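Local atomic coordinates of pyruvate-formate lyase-activating enzyme (Bacteroides vulgatus ATCC 8482, PDB entry 3CAN), a protein that belongs to the radical SAM superfamily as an activating enzyme, here a fragment whose parallel beta sheet packs against helices. Residues Glu56-Asp61 / Ala91-Tyr96; Ile60-Met65 / Lys113-Phe118; Arg87-Asp92 / Ser121-Pro126. One frame throughout, in Å; residues are numbered along the deposited sequence.

Contact 1. Residues Glu56-Asp61 / Ala91-Tyr96; sequences ELLLID and ADFPYY
Strands 57-61 and 95-101 pair in parallel register here, Leu-58 opposite Tyr-95 and Leu-59 opposite Tyr-96, and three backbone hydrogen bonds hold the rungs. Leu-58 uses both its polar backbone atoms: its N donates to Pro-94 O at 3.1 Å, and its O receives Tyr-96 N at 2.9 Å. Ile-60 N then donates to Tyr-96 O at 2.9 Å, so the strand from Leu-58 to Ile-60 brackets Tyr-96 in the usual parallel ladder. Leu-58 O also meets the CA of Tyr-95 in a CA-H...O contact.

On the sheet face of Leu-59 and Tyr-96, the Tyr-96 ring takes a methyl group from Leu-57. The CD2 of Leu-57 sits 3.7 Å from the ring centroid and only 12° off the normal, a CH-pi contact over the middle of one face. Leu-57 has CG anti to its backbone N (chi1 179°), which carries the two methyls back to the neighbouring strand although its CB points away; CD1 reaches the ring at Tyr-96 CD1, 3.6 Å away. Leu-59 runs alongside Tyr-96, pointing the same way, with its CD2 3.8 Å from Tyr-96 CD2. On the other face Leu-58 meets Phe-93 at about a right angle, its CG 3.8 Å from Phe-93 CE2, while the CB atoms of Leu-58 and Tyr-95 approach at 4.1 Å.

The two strands are third and fourth of six in the parallel sheet, with 35-38 beside 57-61 and 128-133 beside 95-101. Helix 79-90 lies on the Leu-58 and Tyr-95 face through Ile-85 and Val-88, and Met-52 of helix 45-53 packs on Leu-58 and Phe-93. The Tyr-95 hydroxyl bonds to Arg-124 O.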
loop_
_atom_site.group_PDB
_atom_site.type_symbol
_atom_site.label_atom_id
_atom_site.label_comp_id
_atom_site.label_asym_id
_atom_site.label_seq_id
_atom_site.Cartn_x
_atom_site.Cartn_y
_atom_site.Cartn_z
ATOM N N GLU A 56 -9.919 -11.467 -5.752
ATOM C CA GLU A 56 -10.810 -11.228 -4.630
ATOM C C GLU A 56 -11.285 -9.775 -4.508
ATOM O O GLU A 56 -12.312 -9.520 -3.875
ATOM C CB GLU A 56 -10.111 -11.626 -3.332
ATOM C CG GLU A 56 -10.142 -13.081 -3.019
ATOM C CD GLU A 56 -9.315 -13.941 -3.945
ATOM O OE1 GLU A 56 -8.190 -13.568 -4.327
ATOM O OE2 GLU A 56 -9.785 -15.041 -4.267
ATOM N N LEU A 57 -10.532 -8.825 -5.076
ATOM C CA LEU A 57 -10.741 -7.400 -4.829
ATOM C C LEU A 57 -10.128 -6.577 -5.944
ATOM O O LEU A 57 -9.005 -6.870 -6.378
ATOM C CB LEU A 57 -10.047 -7.014 -3.516
ATOM C CG LEU A 57 -10.110 -5.572 -3.058
ATOM C CD1 LEU A 57 -11.559 -5.199 -2.701
ATOM C CD2 LEU A 57 -9.175 -5.347 -1.847
ATOM N N LEU A 58 -10.848 -5.552 -6.403
ATOM C CA LEU A 58 -10.288 -4.593 -7.340
ATOM C C LEU A 58 -9.931 -3.314 -6.605
ATOM O O LEU A 58 -10.594 -2.931 -5.631
ATOM C CB LEU A 58 -11.265 -4.258 -8.470
ATOM C CG LEU A 58 -11.686 -5.333 -9.471
ATOM C CD1 LEU A 58 -12.269 -4.692 -10.721
ATOM C CD2 LEU A 58 -10.559 -6.327 -9.822
ATOM N N LEU A 59 -8.880 -2.659 -7.082
ATOM C CA LEU A 59 -8.426 -1.373 -6.566
ATOM C C LEU A 59 -8.492 -0.391 -7.718
ATOM O O LEU A 59 -7.997 -0.679 -8.803
ATOM C CB LEU A 59 -6.977 -1.475 -6.070
ATOM C CG LEU A 59 -6.664 -2.643 -5.135
ATOM C CD1 LEU A 59 -5.163 -2.755 -4.901
ATOM C CD2 LEU A 59 -7.424 -2.487 -3.805
ATOM N N ILE A 60 -9.134 0.752 -7.516
ATOM C CA ILE A 60 -9.157 1.776 -8.561
ATOM C C ILE A 60 -8.840 3.134 -7.964
ATOM O O ILE A 60 -9.412 3.501 -6.935
ATOM C CB ILE A 60 -10.528 1.831 -9.291
ATOM C CG1 ILE A 60 -10.863 0.473 -9.905
ATOM C CG2 ILE A 60 -10.506 2.892 -10.386
ATOM C CD1 ILE A 60 -12.314 0.317 -10.407
ATOM N N ASP A 61 -7.949 3.879 -8.623
ATOM C CA ASP A 61 -7.610 5.244 -8.228
ATOM C C ASP A 61 -8.627 6.200 -8.845
ATOM O O ASP A 61 -8.956 6.080 -10.026
ATOM C CB ASP A 61 -6.225 5.647 -8.745
ATOM C CG ASP A 61 -5.101 4.940 -8.042
ATOM O OD1 ASP A 61 -5.345 4.213 -7.066
ATOM O OD2 ASP A 61 -3.949 5.114 -8.488
ATOM N N ALA A 91 -21.182 -5.087 -11.702
ATOM C CA ALA A 91 -20.866 -6.506 -11.567
ATOM C C ALA A 91 -21.039 -7.020 -10.138
ATOM O O ALA A 91 -20.862 -8.207 -9.901
ATOM C CB ALA A 91 -19.443 -6.762 -12.042
ATOM N N ASP A 92 -21.393 -6.133 -9.205
ATOM C CA ASP A 92 -21.564 -6.449 -7.789
ATOM C C ASP A 92 -20.319 -7.114 -7.193
ATOM O O ASP A 92 -20.407 -8.131 -6.520
ATOM C CB ASP A 92 -22.803 -7.323 -7.570
ATOM C CG ASP A 92 -23.221 -7.392 -6.108
ATOM O OD1 ASP A 92 -22.948 -6.436 -5.344
ATOM O OD2 ASP A 92 -23.852 -8.396 -5.737
ATOM N N PHE A 93 -19.165 -6.525 -7.478
ATOM C CA PHE A 93 -17.874 -7.095 -7.127
ATOM C C PHE A 93 -17.146 -6.133 -6.174
ATOM O O PHE A 93 -17.234 -4.918 -6.351
ATOM C CB PHE A 93 -17.061 -7.337 -8.402
ATOM C CG PHE A 93 -15.813 -8.137 -8.186
ATOM C CD1 PHE A 93 -15.830 -9.518 -8.253
ATOM C CD2 PHE A 93 -14.610 -7.510 -7.893
ATOM C CE1 PHE A 93 -14.672 -10.247 -8.038
ATOM C CE2 PHE A 93 -13.458 -8.251 -7.693
ATOM C CZ PHE A 93 -13.496 -9.609 -7.754
ATOM N N PRO A 94 -16.437 -6.671 -5.150
ATOM C CA PRO A 94 -15.787 -5.791 -4.188
ATOM C C PRO A 94 -14.664 -4.939 -4.788
ATOM O O PRO A 94 -13.804 -5.450 -5.521
ATOM C CB PRO A 94 -15.204 -6.742 -3.137
ATOM C CG PRO A 94 -15.521 -8.093 -3.549
ATOM C CD PRO A 94 -16.247 -8.100 -4.818
ATOM N N TYR A 95 -14.675 -3.659 -4.450
ATOM C CA TYR A 95 -13.620 -2.758 -4.880
ATOM C C TYR A 95 -13.314 -1.711 -3.826
ATOM O O TYR A 95 -14.188 -1.341 -3.014
ATOM C CB TYR A 95 -13.974 -2.100 -6.226
ATOM C CG TYR A 95 -15.166 -1.146 -6.206
ATOM C CD1 TYR A 95 -14.981 0.228 -6.269
ATOM C CD2 TYR A 95 -16.468 -1.627 -6.150
ATOM C CE1 TYR A 95 -16.056 1.106 -6.259
ATOM C CE2 TYR A 95 -17.558 -0.751 -6.144
ATOM C CZ TYR A 95 -17.342 0.602 -6.196
ATOM O OH TYR A 95 -18.419 1.462 -6.190
ATOM N N TYR A 96 -12.073 -1.234 -3.850
ATOM C CA TYR A 96 -11.632 -0.092 -3.065
ATOM C C TYR A 96 -11.369 1.063 -4.028
ATOM O O TYR A 96 -10.877 0.856 -5.148
ATOM C CB TYR A 96 -10.293 -0.352 -2.355
ATOM C CG TYR A 96 -10.249 -1.312 -1.190
ATOM C CD1 TYR A 96 -11.328 -2.099 -0.825
ATOM C CD2 TYR A 96 -9.062 -1.462 -0.476
ATOM C CE1 TYR A 96 -11.232 -2.997 0.255
ATOM C CE2 TYR A 96 -8.961 -2.337 0.590
ATOM C CZ TYR A 96 -10.049 -3.097 0.951
ATOM O OH TYR A 96 -9.919 -3.969 2.006
#

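Contact 2. Residues Ile60-Met65 / Lys113-Phe118; sequences IDLKSM and KLSAEF
Two successive bends bring Met-65, a selenomethionine, against the helix: chi2 of -58° and chi3 of -66° fold its chain so that CG, SE and CE pass in turn along Leu-114, Ser-115 and Phe-118. In Phe-118 the first torsion, with CG anti to the backbone N, swings the root of the ring to the terminal methyl, Phe-118 CG lying 4.1 Å from Met-65 CE.

The evidence for close packing is a run of contacts spaced along one side of the helix. Met-65 CG lies 3.8 Å from Leu-114 CB and 3.4 Å from Ser-115 OG; one turn further on, Met-65 CE comes within 3.8 Å of Phe-118 CB, which the helix backbone itself places there. The selenium stands 5.1 Å from the centroid of the Phe-118 ring and 39° off its normal, an oblique Met-aromatic contact. Leu-62 adds a looser touch, its CD2 being 4.1 Å from Ser-115 CB. Leu-82 of helix 79-90 touches Leu-62, Met-65 and Phe-118, giving these three side chains a common apolar neighbour.

Between the two segments themselves the polar link passes through a water, which donates to Leu-62 O at 2.8 Å and to Ser-115 OG at 2.9 Å. Ser-115 OG also bonds to Asn-111 O, one turn earlier in helix 109-121. Asn-111, just before the helix segment, bonds Met-65 N directly through its side chain and gives the loop a second attachment to that helix.

Chemically, then, direct contact across the two segments is apolar and selenium-aromatic, while the bridging water gives the loop carbonyl of Leu-62 a donor and couples it to a hydroxyl already tied to the helix backbone.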
loop_
_atom_site.group_PDB
_atom_site.type_symbol
_atom_site.label_atom_id
_atom_site.label_comp_id
_atom_site.label_asym_id
_atom_site.label_seq_id
_atom_site.Cartn_x
_atom_site.Cartn_y
_atom_site.Cartn_z
ATOM N N ILE A 60 -9.134 0.752 -7.516
ATOM C CA ILE A 60 -9.157 1.776 -8.561
ATOM C C ILE A 60 -8.840 3.134 -7.964
ATOM O O ILE A 60 -9.412 3.501 -6.935
ATOM C CB ILE A 60 -10.528 1.831 -9.291
ATOM C CG1 ILE A 60 -10.863 0.473 -9.905
ATOM C CG2 ILE A 60 -10.506 2.892 -10.386
ATOM C CD1 ILE A 60 -12.314 0.317 -10.407
ATOM N N ASP A 61 -7.949 3.879 -8.623
ATOM C CA ASP A 61 -7.610 5.244 -8.228
ATOM C C ASP A 61 -8.627 6.200 -8.845
ATOM O O ASP A 61 -8.956 6.080 -10.026
ATOM C CB ASP A 61 -6.225 5.647 -8.745
ATOM C CG ASP A 61 -5.101 4.940 -8.042
ATOM O OD1 ASP A 61 -5.345 4.213 -7.066
ATOM O OD2 ASP A 61 -3.949 5.114 -8.488
ATOM N N LEU A 62 -9.101 7.151 -8.050
ATOM C CA LEU A 62 -9.954 8.224 -8.555
ATOM C C LEU A 62 -9.299 9.566 -8.227
ATOM O O LEU A 62 -9.644 10.227 -7.255
ATOM C CB LEU A 62 -11.338 8.113 -7.934
ATOM C CG LEU A 62 -12.415 9.062 -8.437
ATOM C CD1 LEU A 62 -12.569 8.905 -9.954
ATOM C CD2 LEU A 62 -13.726 8.795 -7.706
ATOM N N LYS A 63 -8.324 9.943 -9.048
ATOM C CA LYS A 63 -7.493 11.119 -8.774
ATOM C C LYS A 63 -8.256 12.428 -8.923
ATOM O O LYS A 63 -8.034 13.373 -8.156
ATOM C CB LYS A 63 -6.233 11.119 -9.650
ATOM C CG LYS A 63 -5.051 10.411 -8.995
ATOM C CD LYS A 63 -3.780 10.483 -9.839
ATOM C CE LYS A 63 -3.497 9.155 -10.543
ATOM N NZ LYS A 63 -2.502 9.262 -11.652
ATOM N N SER A 64 -9.170 12.486 -9.887
ATOM C CA SER A 64 -9.970 13.696 -10.083
ATOM C C SER A 64 -11.190 13.417 -10.919
ATOM O O SER A 64 -11.130 12.630 -11.863
ATOM C CB SER A 64 -9.173 14.803 -10.789
ATOM O OG SER A 64 -9.952 15.993 -10.842
HETATM N N MSE A 65 -12.278 14.109 -10.598
HETATM C CA MSE A 65 -13.459 14.119 -11.454
HETATM C C MSE A 65 -13.290 15.091 -12.629
HETATM O O MSE A 65 -14.053 15.042 -13.591
HETATM C CB MSE A 65 -14.688 14.501 -10.654
HETATM C CG MSE A 65 -15.086 13.495 -9.609
HETATM SE SE MSE A 65 -15.454 11.689 -10.286
HETATM C CE MSE A 65 -17.047 12.070 -11.363
ATOM N N LYS A 113 -16.969 16.389 -3.454
ATOM C CA LYS A 113 -18.420 16.217 -3.576
ATOM C C LYS A 113 -18.812 15.521 -4.882
ATOM O O LYS A 113 -19.647 14.614 -4.869
ATOM C CB LYS A 113 -19.176 17.546 -3.415
ATOM C CG LYS A 113 -19.182 18.078 -1.969
ATOM C CD LYS A 113 -19.959 19.369 -1.857
ATOM C CE LYS A 113 -20.071 19.786 -0.413
ATOM N NZ LYS A 113 -20.805 21.085 -0.270
ATOM N N LEU A 114 -18.204 15.909 -5.998
ATOM C CA LEU A 114 -18.512 15.264 -7.286
ATOM C C LEU A 114 -18.131 13.788 -7.225
ATOM O O LEU A 114 -18.847 12.928 -7.735
ATOM C CB LEU A 114 -17.773 15.963 -8.428
ATOM C CG LEU A 114 -18.294 17.362 -8.773
ATOM C CD1 LEU A 114 -17.356 17.987 -9.822
ATOM C CD2 LEU A 114 -19.769 17.336 -9.242
ATOM N N SER A 115 -16.995 13.507 -6.586
ATOM C CA SER A 115 -16.530 12.136 -6.388
ATOM C C SER A 115 -17.535 11.330 -5.563
ATOM O O SER A 115 -17.893 10.205 -5.918
ATOM C CB SER A 115 -15.159 12.127 -5.694
ATOM O OG SER A 115 -14.146 12.746 -6.481
ATOM N N ALA A 116 -17.997 11.920 -4.466
ATOM C CA ALA A 116 -18.963 11.272 -3.586
ATOM C C ALA A 116 -20.284 11.001 -4.311
ATOM O O ALA A 116 -20.869 9.934 -4.183
ATOM C CB ALA A 116 -19.200 12.137 -2.347
ATOM N N GLU A 117 -20.749 11.980 -5.078
ATOM C CA GLU A 117 -21.993 11.850 -5.819
ATOM C C GLU A 117 -21.923 10.762 -6.869
ATOM O O GLU A 117 -22.876 10.003 -7.041
ATOM C CB GLU A 117 -22.368 13.191 -6.444
ATOM C CG GLU A 117 -22.791 14.206 -5.406
ATOM C CD GLU A 117 -22.991 15.622 -5.906
ATOM O OE1 GLU A 117 -22.949 15.894 -7.134
ATOM O OE2 GLU A 117 -23.242 16.494 -5.031
ATOM N N PHE A 118 -20.786 10.655 -7.541
ATOM C CA PHE A 118 -20.580 9.592 -8.513
ATOM C C PHE A 118 -20.630 8.225 -7.815
ATOM O O PHE A 118 -21.420 7.354 -8.174
ATOM C CB PHE A 118 -19.263 9.823 -9.237
ATOM C CG PHE A 118 -18.809 8.662 -10.050
ATOM C CD1 PHE A 118 -19.473 8.292 -11.200
ATOM C CD2 PHE A 118 -17.697 7.936 -9.663
ATOM C CE1 PHE A 118 -19.042 7.217 -11.947
ATOM C CE2 PHE A 118 -17.260 6.865 -10.394
ATOM C CZ PHE A 118 -17.946 6.482 -11.536
HETATM O O HOH W 1 -11.299 12.544 -7.134
#

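Contact 3. Residues Arg87-Asp92 / Ser121-Pro126; sequences RVAEAD and SLPRHP
Arg-124 and Ala-89 have the most surface buried by this contact, followed by Asp-92. The CA atoms of Ala-89 and Arg-124 lie 4.9 Å apart, the nearest pair across the segments. The small side chain of Ala-89 is consistent with so close an approach; its methyl CB rests 3.5 Å from Arg-124 O and 3.8 Å from Leu-122 CB. Pro-123 packs next to it, with CG 3.8 Å from Ala-89 O.

Arg-124 is extended from CG to NE, which carries its guanidinium past the end of helix 79-90 to Asp-92. There NH1 donates to Asp-92 OD1 at 3.1 Å, a salt bridge with an N-H...O angle of 160°. The carboxylate oxygen lies near the guanidinium plane, at its edge, yet the nitrogen approaches from above the carboxylate, 63° out of that plane; the two flat groups are turned 52° apart. The salt bridge uses one carboxylate oxygen, OD1, and one nitrogen, NH1. A water adds a second link by donating to Asp-92 OD1 at 3.0 Å and to Pro-123 O.

Asp-92, with positive phi and two bonds back into the last turn, one of them from its N to Ala-89 O, forms a Schellman motif where helix 79-90 ends.

The contact thus joins the C-terminal end of helix 79-90 to the loop between helix 109-121 and strand 128-133. Glu-127 forms a further salt bridge with Arg-124 NH2, and Leu-122 also packs on Ile-85 and Arg-86 of helix 79-90 and on Tyr-95 of the adjoining strand 95-101.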
loop_
_atom_site.group_PDB
_atom_site.type_symbol
_atom_site.label_atom_id
_atom_site.label_comp_id
_atom_site.label_asym_id
_atom_site.label_seq_id
_atom_site.Cartn_x
_atom_site.Cartn_y
_atom_site.Cartn_z
ATOM N N ARG A 87 -18.391 -0.263 -14.170
ATOM C CA ARG A 87 -18.486 -1.668 -14.573
ATOM C C ARG A 87 -18.313 -2.615 -13.390
ATOM O O ARG A 87 -19.069 -3.585 -13.261
ATOM C CB ARG A 87 -17.499 -2.018 -15.684
ATOM C CG ARG A 87 -17.931 -3.285 -16.421
ATOM C CD ARG A 87 -17.016 -3.645 -17.562
ATOM N NE ARG A 87 -17.453 -4.894 -18.196
ATOM C CZ ARG A 87 -18.409 -4.984 -19.126
ATOM N NH1 ARG A 87 -18.728 -6.171 -19.631
ATOM N NH2 ARG A 87 -19.041 -3.899 -19.569
ATOM N N VAL A 88 -17.335 -2.341 -12.533
ATOM C CA VAL A 88 -17.111 -3.162 -11.356
ATOM C C VAL A 88 -18.309 -3.091 -10.403
ATOM O O VAL A 88 -18.763 -4.115 -9.878
ATOM C CB VAL A 88 -15.807 -2.761 -10.655
ATOM C CG1 VAL A 88 -15.558 -3.628 -9.433
ATOM C CG2 VAL A 88 -14.632 -2.863 -11.655
ATOM N N ALA A 89 -18.826 -1.885 -10.199
ATOM C CA ALA A 89 -20.002 -1.690 -9.352
ATOM C C ALA A 89 -21.215 -2.467 -9.875
ATOM O O ALA A 89 -21.945 -3.115 -9.096
ATOM C CB ALA A 89 -20.321 -0.210 -9.244
ATOM N N GLU A 90 -21.433 -2.407 -11.194
ATOM C CA GLU A 90 -22.573 -3.100 -11.821
ATOM C C GLU A 90 -22.424 -4.625 -11.801
ATOM O O GLU A 90 -23.418 -5.360 -11.874
ATOM C CB GLU A 90 -22.774 -2.619 -13.264
ATOM C CG GLU A 90 -23.344 -1.212 -13.351
ATOM C CD GLU A 90 -23.463 -0.678 -14.775
ATOM O OE1 GLU A 90 -22.975 -1.326 -15.728
ATOM O OE2 GLU A 90 -24.046 0.410 -14.936
ATOM N N ALA A 91 -21.182 -5.087 -11.702
ATOM C CA ALA A 91 -20.866 -6.506 -11.567
ATOM C C ALA A 91 -21.039 -7.020 -10.138
ATOM O O ALA A 91 -20.862 -8.207 -9.901
ATOM C CB ALA A 91 -19.443 -6.762 -12.042
ATOM N N ASP A 92 -21.393 -6.133 -9.205
ATOM C CA ASP A 92 -21.564 -6.449 -7.789
ATOM C C ASP A 92 -20.319 -7.114 -7.193
ATOM O O ASP A 92 -20.407 -8.131 -6.520
ATOM C CB ASP A 92 -22.803 -7.323 -7.570
ATOM C CG ASP A 92 -23.221 -7.392 -6.108
ATOM O OD1 ASP A 92 -22.948 -6.436 -5.344
ATOM O OD2 ASP A 92 -23.852 -8.396 -5.737
ATOM N N SER A 121 -23.967 7.019 -6.212
ATOM C CA SER A 121 -24.981 6.676 -7.208
ATOM C C SER A 121 -24.839 5.264 -7.765
ATOM O O SER A 121 -25.761 4.751 -8.391
ATOM C CB SER A 121 -24.947 7.703 -8.353
ATOM O OG SER A 121 -23.828 7.518 -9.198
ATOM N N LEU A 122 -23.690 4.628 -7.541
ATOM C CA LEU A 122 -23.440 3.306 -8.082
ATOM C C LEU A 122 -24.204 2.232 -7.314
ATOM O O LEU A 122 -24.463 2.385 -6.112
ATOM C CB LEU A 122 -21.938 3.006 -8.080
ATOM C CG LEU A 122 -21.097 3.982 -8.905
ATOM C CD1 LEU A 122 -19.588 3.734 -8.697
ATOM C CD2 LEU A 122 -21.486 3.913 -10.395
ATOM N N PRO A 123 -24.595 1.148 -8.014
ATOM C CA PRO A 123 -25.427 0.112 -7.414
ATOM C C PRO A 123 -24.727 -0.682 -6.313
ATOM O O PRO A 123 -25.404 -1.307 -5.489
ATOM C CB PRO A 123 -25.781 -0.792 -8.604
ATOM C CG PRO A 123 -24.710 -0.585 -9.568
ATOM C CD PRO A 123 -24.295 0.854 -9.425
ATOM N N ARG A 124 -23.390 -0.704 -6.341
ATOM C CA ARG A 124 -22.574 -1.214 -5.235
ATOM C C ARG A 124 -21.541 -0.156 -4.905
ATOM O O ARG A 124 -20.843 0.318 -5.799
ATOM C CB ARG A 124 -21.858 -2.517 -5.619
ATOM C CG ARG A 124 -21.008 -3.103 -4.484
ATOM C CD ARG A 124 -20.318 -4.423 -4.830
ATOM N NE ARG A 124 -19.499 -4.865 -3.699
ATOM C CZ ARG A 124 -19.623 -6.027 -3.063
ATOM N NH1 ARG A 124 -20.526 -6.929 -3.438
ATOM N NH2 ARG A 124 -18.836 -6.289 -2.032
ATOM N N HIS A 125 -21.462 0.235 -3.635
ATOM C CA HIS A 125 -20.459 1.217 -3.204
ATOM C C HIS A 125 -19.109 0.545 -2.992
ATOM O O HIS A 125 -19.044 -0.690 -2.814
ATOM C CB HIS A 125 -20.869 1.860 -1.879
ATOM C CG HIS A 125 -22.092 2.714 -1.971
ATOM N ND1 HIS A 125 -22.761 3.164 -0.852
ATOM C CD2 HIS A 125 -22.760 3.210 -3.039
ATOM C CE1 HIS A 125 -23.790 3.905 -1.229
ATOM N NE2 HIS A 125 -23.821 3.937 -2.549
ATOM N N PRO A 126 -18.035 1.352 -2.941
ATOM C CA PRO A 126 -16.736 0.772 -2.578
ATOM C C PRO A 126 -16.750 0.221 -1.163
ATOM O O PRO A 126 -17.479 0.728 -0.284
ATOM C CB PRO A 126 -15.753 1.957 -2.692
ATOM C CG PRO A 126 -16.597 3.182 -2.662
ATOM C CD PRO A 126 -17.949 2.801 -3.192
HETATM O O HOH W 2 -25.205 -4.489 -5.681
#

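Overall arrangement
From the N terminus, strand 57-61 serves both contact 1 and contact 2, which share Ile-60 and Asp-61. Contact 1 closes the loop through helices 67-74 and 79-90 back to strand 95-101, a beta-alpha-beta crossover between neighbouring parallel strands. Contact 2 closes a longer loop to helix 109-121; starting inside contact 1 and ending beyond it, it overlaps that loop instead of nesting. Contact 3 begins at helix 79-90, sharing Ala-91 and Asp-92 with contact 1, and ends beyond helix 109-121, so its span crosses that of contact 2. Contacts 1 and 3 also meet in space, at the Tyr-95 hydroxyl and Arg-124 O. Together they tie the central strands to two successive helices and their loops.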